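Local structure of Poly(A) RNA polymerase GLD2 (Rattus norvegicus, 6LBK) at residues Leu75-Ala78 against Gln79-Glu83. The protein probably adds successive AMP units from ATP to the 3' ends of selected cytoplasmic mRNAs and single nucleotides to certain microRNAs, using magnesium or manganese. The protein carries 1 engineered substitution. Sequence-based numbering, arbitrary orientation.
Sequences LCRA and QLQRE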
ATOM      1  N   LEU A  75       6.816  13.620 -13.848  1.00 56.81           N
ATOM      2  CA  LEU A  75       6.850  14.965 -14.419  1.00 60.19           C
ATOM      3  C   LEU A  75       6.065  15.931 -13.552  1.00 60.55           C
ATOM      4  O   LEU A  75       6.493  17.075 -13.328  1.00 56.02           O
ATOM      5  CB  LEU A  75       6.263  14.946 -15.826  1.00 51.72           C
ATOM      6  CG  LEU A  75       7.067  14.161 -16.828  1.00 52.98           C
ATOM      7  CD1 LEU A  75       6.287  14.020 -18.132  1.00 53.31           C
ATOM      8  CD2 LEU A  75       8.383  14.897 -17.010  1.00 54.26           C
ATOM      9  N   CYS A  76       4.934  15.468 -13.011  1.00 62.92           N
ATOM     10  CA  CYS A  76       4.188  16.312 -12.089  1.00 56.88           C
ATOM     11  C   CYS A  76       4.954  16.549 -10.782  1.00 64.03           C
ATOM     12  O   CYS A  76       4.954  17.670 -10.253  1.00 65.52           O
ATOM     13  CB  CYS A  76       2.823  15.695 -11.835  1.00 43.68           C
ATOM     14  SG  CYS A  76       1.849  16.715 -10.743  1.00 58.45           S
ATOM     15  N   ARG A  77       5.623  15.508 -10.255  1.00 57.98           N
ATOM     16  CA  ARG A  77       6.403  15.637  -9.024  1.00 45.09           C
ATOM     17  C   ARG A  77       7.541  16.642  -9.184  1.00 54.16           C
ATOM     18  O   ARG A  77       7.739  17.519  -8.332  1.00 54.70           O
ATOM     19  CB  ARG A  77       6.989  14.284  -8.616  1.00 43.49           C
ATOM     20  CG  ARG A  77       7.762  14.374  -7.312  1.00 44.30           C
ATOM     21  CD  ARG A  77       8.929  13.429  -7.219  1.00 45.43           C
ATOM     22  NE  ARG A  77       9.902  13.630  -8.283  1.00 51.01           N
ATOM     23  CZ  ARG A  77      10.802  14.605  -8.272  1.00 53.69           C
ATOM     24  NH1 ARG A  77      10.816  15.466  -7.258  1.00 60.56           N
ATOM     25  NH2 ARG A  77      11.680  14.724  -9.259  1.00 49.02           N
ATOM     26  N   ALA A  78       8.311  16.521 -10.265  1.00 50.62           N
ATOM     27  CA  ALA A  78       9.403  17.459 -10.505  1.00 49.90           C
ATOM     28  C   ALA A  78       8.899  18.891 -10.714  1.00 59.21           C
ATOM     29  O   ALA A  78       9.477  19.841 -10.159  1.00 65.11           O
ATOM     30  CB  ALA A  78      10.213  16.993 -11.703  1.00 47.39           C
ATOM     31  N   GLN A  79       7.807  19.076 -11.482  1.00 54.40           N
ATOM     32  CA  GLN A  79       7.296  20.440 -11.684  1.00 53.54           C
ATOM     33  C   GLN A  79       6.808  21.038 -10.377  1.00 53.73           C
ATOM     34  O   GLN A  79       7.032  22.215 -10.098  1.00 63.32           O
ATOM     35  CB  GLN A  79       6.166  20.476 -12.723  1.00 49.29           C
ATOM     36  CG  GLN A  79       5.441  21.818 -12.824  1.00 48.63           C
ATOM     37  CD  GLN A  79       6.332  22.953 -13.389  1.00 57.70           C
ATOM     38  OE1 GLN A  79       7.255  22.715 -14.165  1.00 61.03           O
ATOM     39  NE2 GLN A  79       6.028  24.184 -13.016  1.00 51.39           N
ATOM     40  N   LEU A  80       6.143  20.246  -9.559  1.00 66.80           N
ATOM     41  CA  LEU A  80       5.658  20.784  -8.305  1.00 60.10           C
ATOM     42  C   LEU A  80       6.802  21.055  -7.337  1.00 55.31           C
ATOM     43  O   LEU A  80       6.737  22.010  -6.569  1.00 60.68           O
ATOM     44  CB  LEU A  80       4.618  19.844  -7.707  1.00 53.57           C
ATOM     45  CG  LEU A  80       3.292  19.922  -8.464  1.00 62.96           C
ATOM     46  CD1 LEU A  80       2.218  19.151  -7.715  1.00 54.23           C
ATOM     47  CD2 LEU A  80       2.846  21.377  -8.686  1.00 55.49           C
ATOM     48  N   GLN A  81       7.838  20.216  -7.317  1.00 47.13           N
ATOM     49  CA  GLN A  81       8.968  20.520  -6.450  1.00 55.70           C
ATOM     50  C   GLN A  81       9.572  21.868  -6.817  1.00 59.71           C
ATOM     51  O   GLN A  81       9.770  22.737  -5.965  1.00 56.33           O
ATOM     52  CB  GLN A  81      10.036  19.455  -6.563  1.00 51.70           C
ATOM     53  CG  GLN A  81      11.185  19.797  -5.684  1.00 49.23           C
ATOM     54  CD  GLN A  81      12.216  18.745  -5.747  1.00 59.86           C
ATOM     55  OE1 GLN A  81      11.993  17.613  -5.289  1.00 64.90           O
ATOM     56  NE2 GLN A  81      13.365  19.083  -6.322  1.00 59.71           N
ATOM     57  N   ARG A  82       9.871  22.043  -8.098  1.00 60.17           N
ATOM     58  CA  ARG A  82      10.314  23.330  -8.598  1.00 64.70           C
ATOM     59  C   ARG A  82       9.371  24.431  -8.134  1.00 71.61           C
ATOM     60  O   ARG A  82       9.802  25.489  -7.654  1.00 85.00           O
ATOM     61  CB  ARG A  82      10.365  23.232 -10.116  1.00 65.08           C
ATOM     62  CG  ARG A  82      11.043  24.299 -10.839  1.00 54.43           C
ATOM     63  CD  ARG A  82      11.136  23.799 -12.228  1.00 53.90           C
ATOM     64  NE  ARG A  82      10.055  24.248 -13.098  1.00 64.43           N
ATOM     65  CZ  ARG A  82      10.144  25.323 -13.881  1.00 68.74           C
ATOM     66  NH1 ARG A  82       9.126  25.646 -14.667  1.00 75.46           N
ATOM     67  NH2 ARG A  82      11.247  26.070 -13.872  1.00 57.48           N
ATOM     68  N   GLU A  83       8.070  24.191  -8.262  1.00 60.09           N
ATOM     69  CA  GLU A  83       7.093  25.218  -7.935  1.00 52.88           C
ATOM     70  C   GLU A  83       7.086  25.519  -6.426  1.00 66.99           C
ATOM     71  O   GLU A  83       7.054  26.687  -6.018  1.00 78.95           O
ATOM     72  CB  GLU A  83       5.722  24.763  -8.455  1.00 48.16           C
ATOM     73  CG  GLU A  83       4.737  25.880  -8.771  1.00 68.89           C
ATOM     74  CD  GLU A  83       4.607  26.301 -10.264  1.00 70.45           C
ATOM     75  OE1 GLU A  83       4.488  25.459 -11.179  1.00 73.31           O
ATOM     76  OE2 GLU A  83       4.576  27.510 -10.512  1.00 71.97           O
TER
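Gln-81 OE1 accepts two hydrogen bonds: one from the backbone N of Leu-93, and a weak, bent one from Arg-77 NH1 (3.1 Å, N-H...O angle 125°). The two side chains run alongside each other in the same direction, one helical turn apart, with the amide oxygen near the edge of the guanidinium and the two planes turned 61° to one another. Bends at chi2 and chi3 bring the arginine round to this oxygen, whereas the glutamine chain stays extended beyond CG. NH1 also donates to Leu-93 O, and NH2 forms a salt bridge with Glu-74. Side-chain pairing at i to i+4 recurs where Gln-79 NE2 donates to Glu-83 OE1 at 2.7 Å, approaching from above the carboxylate plane; the same oxygen is also hydrogen-bonded to Tyr-149 OH. On the buried side, Leu-80 CD1 lies 3.9 Å from Cys-76 SG, an apolar contact. Replacing Leu-80 by alanine is likely to open a gap beside this sulfur and take away the branched side chain that touches Phe-142 and Phe-165. Helix 67-85 of the palm domain thus packs Leu-80 against strands 91-96 and 162-167 and helix 128-144, while Arg-77 and Gln-81 tie it to the backbone of strand 91-96, at one edge of the five-stranded sheet.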